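Local structure of uracil-DNA glycosylase (Nitratifractor salsuginis, 5X3G) at residues Arg67-Asp79 against Phe197-His210. The protein belongs to the uracil-DNA glycosylase superfamily, whose members have an alpha/beta fold built around a central four-stranded parallel beta-sheet. Numbering follows the deposited sequence.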
loop_
_atom_site.group_PDB
_atom_site.type_symbol
_atom_site.label_atom_id
_atom_site.label_comp_id
_atom_site.label_asym_id
_atom_site.label_seq_id
_atom_site.Cartn_x
_atom_site.Cartn_y
_atom_site.Cartn_z
ATOM N N ARG A 67 10.948 -1.548 9.600
ATOM C CA ARG A 67 12.339 -1.175 9.426
ATOM C C ARG A 67 12.866 -1.800 8.139
ATOM O O ARG A 67 12.327 -2.812 7.679
ATOM C CB ARG A 67 13.175 -1.637 10.624
ATOM C CG ARG A 67 12.547 -1.242 11.952
ATOM C CD ARG A 67 12.579 0.267 12.145
ATOM N NE ARG A 67 13.182 0.661 13.415
ATOM C CZ ARG A 67 12.481 0.915 14.517
ATOM N NH1 ARG A 67 11.158 0.818 14.495
ATOM N NH2 ARG A 67 13.097 1.274 15.634
ATOM N N PRO A 68 13.894 -1.210 7.517
ATOM C CA PRO A 68 14.298 -1.665 6.172
ATOM C C PRO A 68 14.529 -3.165 6.041
ATOM O O PRO A 68 14.177 -3.741 5.003
ATOM C CB PRO A 68 15.584 -0.869 5.920
ATOM C CG PRO A 68 15.394 0.382 6.698
ATOM C CD PRO A 68 14.652 -0.020 7.943
ATOM N N ASN A 69 15.095 -3.821 7.055
ATOM C CA ASN A 69 15.392 -5.245 6.943
ATOM C C ASN A 69 14.184 -6.132 7.212
ATOM O O ASN A 69 14.304 -7.356 7.107
ATOM C CB ASN A 69 16.534 -5.633 7.887
ATOM C CG ASN A 69 16.099 -5.709 9.338
ATOM O OD1 ASN A 69 15.221 -4.967 9.776
ATOM N ND2 ASN A 69 16.709 -6.617 10.091
ATOM N N GLU A 70 13.034 -5.556 7.559
ATOM C CA GLU A 70 11.805 -6.316 7.729
ATOM C C GLU A 70 10.940 -6.318 6.475
ATOM O O GLU A 70 9.925 -7.018 6.438
ATOM C CB GLU A 70 11.004 -5.766 8.913
ATOM C CG GLU A 70 11.832 -5.543 10.167
ATOM C CD GLU A 70 11.043 -4.870 11.270
ATOM O OE1 GLU A 70 10.398 -3.838 10.994
ATOM O OE2 GLU A 70 11.064 -5.376 12.412
ATOM N N VAL A 71 11.322 -5.558 5.451
ATOM C CA VAL A 71 10.566 -5.510 4.203
ATOM C C VAL A 71 10.824 -6.803 3.435
ATOM O O VAL A 71 11.941 -7.052 2.973
ATOM C CB VAL A 71 10.938 -4.284 3.363
ATOM C CG1 VAL A 71 10.144 -4.272 2.060
ATOM C CG2 VAL A 71 10.691 -3.008 4.152
ATOM N N ARG A 72 9.793 -7.631 3.304
ATOM C CA ARG A 72 9.848 -8.823 2.469
ATOM C C ARG A 72 9.159 -8.630 1.128
ATOM O O ARG A 72 9.514 -9.304 0.155
ATOM C CB ARG A 72 9.204 -10.008 3.194
ATOM C CG ARG A 72 9.673 -10.177 4.629
ATOM C CD ARG A 72 8.904 -11.282 5.331
ATOM N NE ARG A 72 8.715 -12.455 4.480
ATOM C CZ ARG A 72 7.735 -13.339 4.637
ATOM N NH1 ARG A 72 6.851 -13.184 5.613
ATOM N NH2 ARG A 72 7.639 -14.379 3.820
ATOM N N TYR A 73 8.185 -7.725 1.062
ATOM C CA TYR A 73 7.446 -7.436 -0.154
ATOM C C TYR A 73 7.243 -5.934 -0.263
ATOM O O TYR A 73 7.200 -5.222 0.744
ATOM C CB TYR A 73 6.074 -8.122 -0.178
ATOM C CG TYR A 73 6.100 -9.632 -0.125
ATOM C CD1 TYR A 73 6.184 -10.390 -1.287
ATOM C CD2 TYR A 73 6.022 -10.302 1.088
ATOM C CE1 TYR A 73 6.200 -11.772 -1.240
ATOM C CE2 TYR A 73 6.037 -11.681 1.145
ATOM C CZ TYR A 73 6.126 -12.411 -0.018
ATOM O OH TYR A 73 6.139 -13.785 0.041
ATOM N N ILE A 74 7.104 -5.457 -1.496
ATOM C CA ILE A 74 6.706 -4.080 -1.771
ATOM C C ILE A 74 5.489 -4.148 -2.680
ATOM O O ILE A 74 5.619 -4.428 -3.878
ATOM C CB ILE A 74 7.826 -3.255 -2.418
ATOM C CG1 ILE A 74 9.094 -3.305 -1.564
ATOM C CG2 ILE A 74 7.374 -1.816 -2.626
ATOM C CD1 ILE A 74 10.189 -2.390 -2.063
ATOM N N LEU A 75 4.311 -3.903 -2.117
ATOM C CA LEU A 75 3.059 -3.927 -2.858
ATOM C C LEU A 75 2.754 -2.518 -3.348
ATOM O O LEU A 75 2.636 -1.591 -2.539
ATOM C CB LEU A 75 1.931 -4.461 -1.973
ATOM C CG LEU A 75 0.595 -4.849 -2.616
ATOM C CD1 LEU A 75 -0.119 -5.803 -1.688
ATOM C CD2 LEU A 75 -0.283 -3.636 -2.885
ATOM N N PHE A 76 2.604 -2.362 -4.659
ATOM C CA PHE A 76 2.499 -1.038 -5.256
ATOM C C PHE A 76 1.054 -0.589 -5.434
ATOM O O PHE A 76 0.148 -1.390 -5.676
ATOM C CB PHE A 76 3.203 -0.994 -6.612
ATOM C CG PHE A 76 4.698 -0.858 -6.522
ATOM C CD1 PHE A 76 5.286 0.389 -6.387
ATOM C CD2 PHE A 76 5.517 -1.974 -6.592
ATOM C CE1 PHE A 76 6.663 0.522 -6.313
ATOM C CE2 PHE A 76 6.895 -1.849 -6.517
ATOM C CZ PHE A 76 7.468 -0.598 -6.377
ATOM N N GLY A 77 0.857 0.726 -5.291
ATOM C CA GLY A 77 -0.302 1.396 -5.830
ATOM C C GLY A 77 0.149 2.569 -6.683
ATOM O O GLY A 77 1.341 2.864 -6.782
ATOM N N GLN A 78 -0.823 3.230 -7.308
ATOM C CA GLN A 78 -0.513 4.382 -8.149
ATOM C C GLN A 78 -0.232 5.621 -7.311
ATOM O O GLN A 78 0.903 6.100 -7.249
ATOM C CB GLN A 78 -1.653 4.657 -9.131
ATOM C CG GLN A 78 -1.601 3.806 -10.383
ATOM C CD GLN A 78 -0.502 4.251 -11.329
ATOM O OE1 GLN A 78 0.643 3.809 -11.224
ATOM N NE2 GLN A 78 -0.845 5.141 -12.253
ATOM N N ASP A 79 -1.267 6.141 -6.663
ATOM C CA ASP A 79 -1.174 7.365 -5.884
ATOM C C ASP A 79 -2.319 7.361 -4.881
ATOM O O ASP A 79 -3.225 6.519 -4.975
ATOM C CB ASP A 79 -1.215 8.608 -6.797
ATOM C CG ASP A 79 -2.557 8.796 -7.478
ATOM O OD1 ASP A 79 -3.249 7.787 -7.727
ATOM O OD2 ASP A 79 -2.909 9.956 -7.778
ATOM N N PHE A 197 16.925 -0.885 -1.847
ATOM C CA PHE A 197 16.469 -2.194 -1.394
ATOM C C PHE A 197 17.160 -3.350 -2.105
ATOM O O PHE A 197 16.820 -4.509 -1.837
ATOM C CB PHE A 197 14.955 -2.329 -1.585
ATOM C CG PHE A 197 14.142 -1.670 -0.513
ATOM C CD1 PHE A 197 14.139 -2.171 0.779
ATOM C CD2 PHE A 197 13.359 -0.566 -0.801
ATOM C CE1 PHE A 197 13.383 -1.570 1.764
ATOM C CE2 PHE A 197 12.602 0.037 0.180
ATOM C CZ PHE A 197 12.612 -0.467 1.462
ATOM N N GLU A 198 18.113 -3.066 -2.997
ATOM C CA GLU A 198 18.716 -4.120 -3.811
ATOM C C GLU A 198 19.357 -5.201 -2.947
ATOM O O GLU A 198 19.235 -6.396 -3.243
ATOM C CB GLU A 198 19.739 -3.511 -4.770
ATOM C CG GLU A 198 20.184 -4.419 -5.914
ATOM C CD GLU A 198 21.234 -5.431 -5.493
ATOM O OE1 GLU A 198 21.314 -6.506 -6.121
ATOM O OE2 GLU A 198 21.978 -5.148 -4.529
ATOM N N ALA A 199 20.045 -4.805 -1.874
ATOM C CA ALA A 199 20.683 -5.788 -1.004
ATOM C C ALA A 199 19.649 -6.649 -0.287
ATOM O O ALA A 199 19.835 -7.864 -0.146
ATOM C CB ALA A 199 21.589 -5.088 0.007
ATOM N N TYR A 200 18.552 -6.040 0.167
ATOM C CA TYR A 200 17.542 -6.785 0.910
ATOM C C TYR A 200 16.758 -7.730 0.008
ATOM O O TYR A 200 16.285 -8.775 0.468
ATOM C CB TYR A 200 16.597 -5.812 1.613
ATOM C CG TYR A 200 17.289 -4.863 2.569
ATOM C CD1 TYR A 200 17.442 -5.187 3.910
ATOM C CD2 TYR A 200 17.797 -3.647 2.127
ATOM C CE1 TYR A 200 18.074 -4.325 4.787
ATOM C CE2 TYR A 200 18.432 -2.779 2.997
ATOM C CZ TYR A 200 18.568 -3.123 4.326
ATOM O OH TYR A 200 19.198 -2.263 5.196
ATOM N N GLY A 201 16.614 -7.382 -1.268
ATOM C CA GLY A 201 15.914 -8.194 -2.235
ATOM C C GLY A 201 14.468 -8.540 -1.910
ATOM O O GLY A 201 14.066 -9.704 -2.003
ATOM N N PRO A 202 13.645 -7.552 -1.553
ATOM C CA PRO A 202 12.219 -7.837 -1.372
ATOM C C PRO A 202 11.545 -8.054 -2.716
ATOM O O PRO A 202 12.005 -7.587 -3.759
ATOM C CB PRO A 202 11.690 -6.581 -0.676
ATOM C CG PRO A 202 12.564 -5.502 -1.180
ATOM C CD PRO A 202 13.931 -6.118 -1.357
ATOM N N THR A 203 10.433 -8.781 -2.682
ATOM C CA THR A 203 9.707 -9.126 -3.897
ATOM C C THR A 203 8.646 -8.074 -4.197
ATOM O O THR A 203 7.853 -7.711 -3.324
ATOM C CB THR A 203 9.065 -10.506 -3.757
ATOM O OG1 THR A 203 10.092 -11.503 -3.698
ATOM C CG2 THR A 203 8.161 -10.794 -4.940
ATOM N N LEU A 204 8.635 -7.586 -5.435
ATOM C CA LEU A 204 7.636 -6.615 -5.859
ATOM C C LEU A 204 6.329 -7.326 -6.190
ATOM O O LEU A 204 6.309 -8.257 -6.999
ATOM C CB LEU A 204 8.128 -5.833 -7.078
ATOM C CG LEU A 204 9.516 -5.195 -7.025
ATOM C CD1 LEU A 204 9.774 -4.392 -8.298
ATOM C CD2 LEU A 204 9.688 -4.326 -5.783
ATOM N N ILE A 205 5.240 -6.889 -5.563
ATOM C CA ILE A 205 3.904 -7.386 -5.873
ATOM C C ILE A 205 3.241 -6.375 -6.796
ATOM O O ILE A 205 2.990 -5.230 -6.400
ATOM C CB ILE A 205 3.074 -7.613 -4.602
ATOM C CG1 ILE A 205 3.758 -8.637 -3.698
ATOM C CG2 ILE A 205 1.657 -8.051 -4.963
ATOM C CD1 ILE A 205 3.170 -8.694 -2.311
ATOM N N LEU A 206 2.955 -6.795 -8.023
ATOM C CA LEU A 206 2.558 -5.882 -9.091
ATOM C C LEU A 206 1.139 -6.221 -9.538
ATOM O O LEU A 206 0.926 -7.180 -10.285
ATOM C CB LEU A 206 3.551 -5.963 -10.245
ATOM C CG LEU A 206 5.008 -5.750 -9.821
ATOM C CD1 LEU A 206 5.966 -6.186 -10.920
ATOM C CD2 LEU A 206 5.251 -4.294 -9.431
ATOM N N PHE A 207 0.174 -5.426 -9.083
ATOM C CA PHE A 207 -1.228 -5.610 -9.448
ATOM C C PHE A 207 -1.481 -5.001 -10.822
ATOM O O PHE A 207 -1.381 -3.781 -10.994
ATOM C CB PHE A 207 -2.142 -4.970 -8.407
ATOM C CG PHE A 207 -2.343 -5.802 -7.175
ATOM C CD1 PHE A 207 -2.263 -7.182 -7.231
ATOM C CD2 PHE A 207 -2.621 -5.199 -5.959
ATOM C CE1 PHE A 207 -2.452 -7.946 -6.095
ATOM C CE2 PHE A 207 -2.812 -5.957 -4.820
ATOM C CZ PHE A 207 -2.728 -7.333 -4.887
ATOM N N GLY A 208 -1.811 -5.847 -11.795
ATOM C CA GLY A 208 -2.274 -5.357 -13.086
ATOM C C GLY A 208 -1.274 -4.448 -13.778
ATOM O O GLY A 208 -0.093 -4.782 -13.933
ATOM N N ALA A 209 -1.757 -3.268 -14.186
ATOM C CA ALA A 209 -0.948 -2.340 -14.972
ATOM C C ALA A 209 0.354 -1.973 -14.272
ATOM O O ALA A 209 1.347 -1.651 -14.941
ATOM C CB ALA A 209 -1.754 -1.077 -15.280
ATOM N N HIS A 210 0.373 -2.026 -12.934
ATOM C CA HIS A 210 1.583 -1.721 -12.177
ATOM C C HIS A 210 2.780 -2.524 -12.666
ATOM O O HIS A 210 3.922 -2.056 -12.572
ATOM C CB HIS A 210 1.355 -1.989 -10.688
ATOM C CG HIS A 210 0.498 -0.964 -10.011
ATOM N ND1 HIS A 210 -0.677 -1.285 -9.366
ATOM C CD2 HIS A 210 0.647 0.375 -9.877
ATOM C CE1 HIS A 210 -1.216 -0.188 -8.864
ATOM N NE2 HIS A 210 -0.433 0.834 -9.162
HETATM O O HOH W 1 13.673 -9.513 1.563
HETATM O O HOH W 2 0.941 -3.504 -7.366
#
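Tyr73, Ile74 and Leu75 pair in parallel with Thr203, Leu204 and Ile205; the strand axes approach to 4.6 Å and are inclined at 23°. These are the two inner strands of the four-stranded parallel sheet at the centre of this alpha/beta fold, flanked by strands 164-168 and 225-228. The hydrogen bond from Thr203 N to Arg72 O opens the ladder. Ile74 then hydrogen-bonds through both backbone polar atoms, N to Thr203 O and O to Ile205 N. The last hydrogen bond, Phe76 N to Ile205 O, is weak at 3.4 Å. Beyond it the strands part, and water 2 bridges Phe76 O, Ile205 O and Phe207 N.

On one face the Tyr73 ring lies alongside Thr203, and Ile205 CD1 meets Tyr73 CD1 at 3.6 Å. On the other, CG1 of Ile74 sits anti to the carbonyl carbon (chi1 -55°), and the extended chi2 carries CD1 over one face of the Phe197 ring, a CH-pi contact. Leu194 of helix 179-196 covers Ile74 and Leu204. Leu204 CD2 reaches the edge of the Phe76 ring, 3.8 Å from Phe76 CE2. At the C-terminal end of the strands, Phe76 O lies over one face of the His210 imidazole, toward its rim, and Gln78 CG is 3.4 Å from His210 NE2.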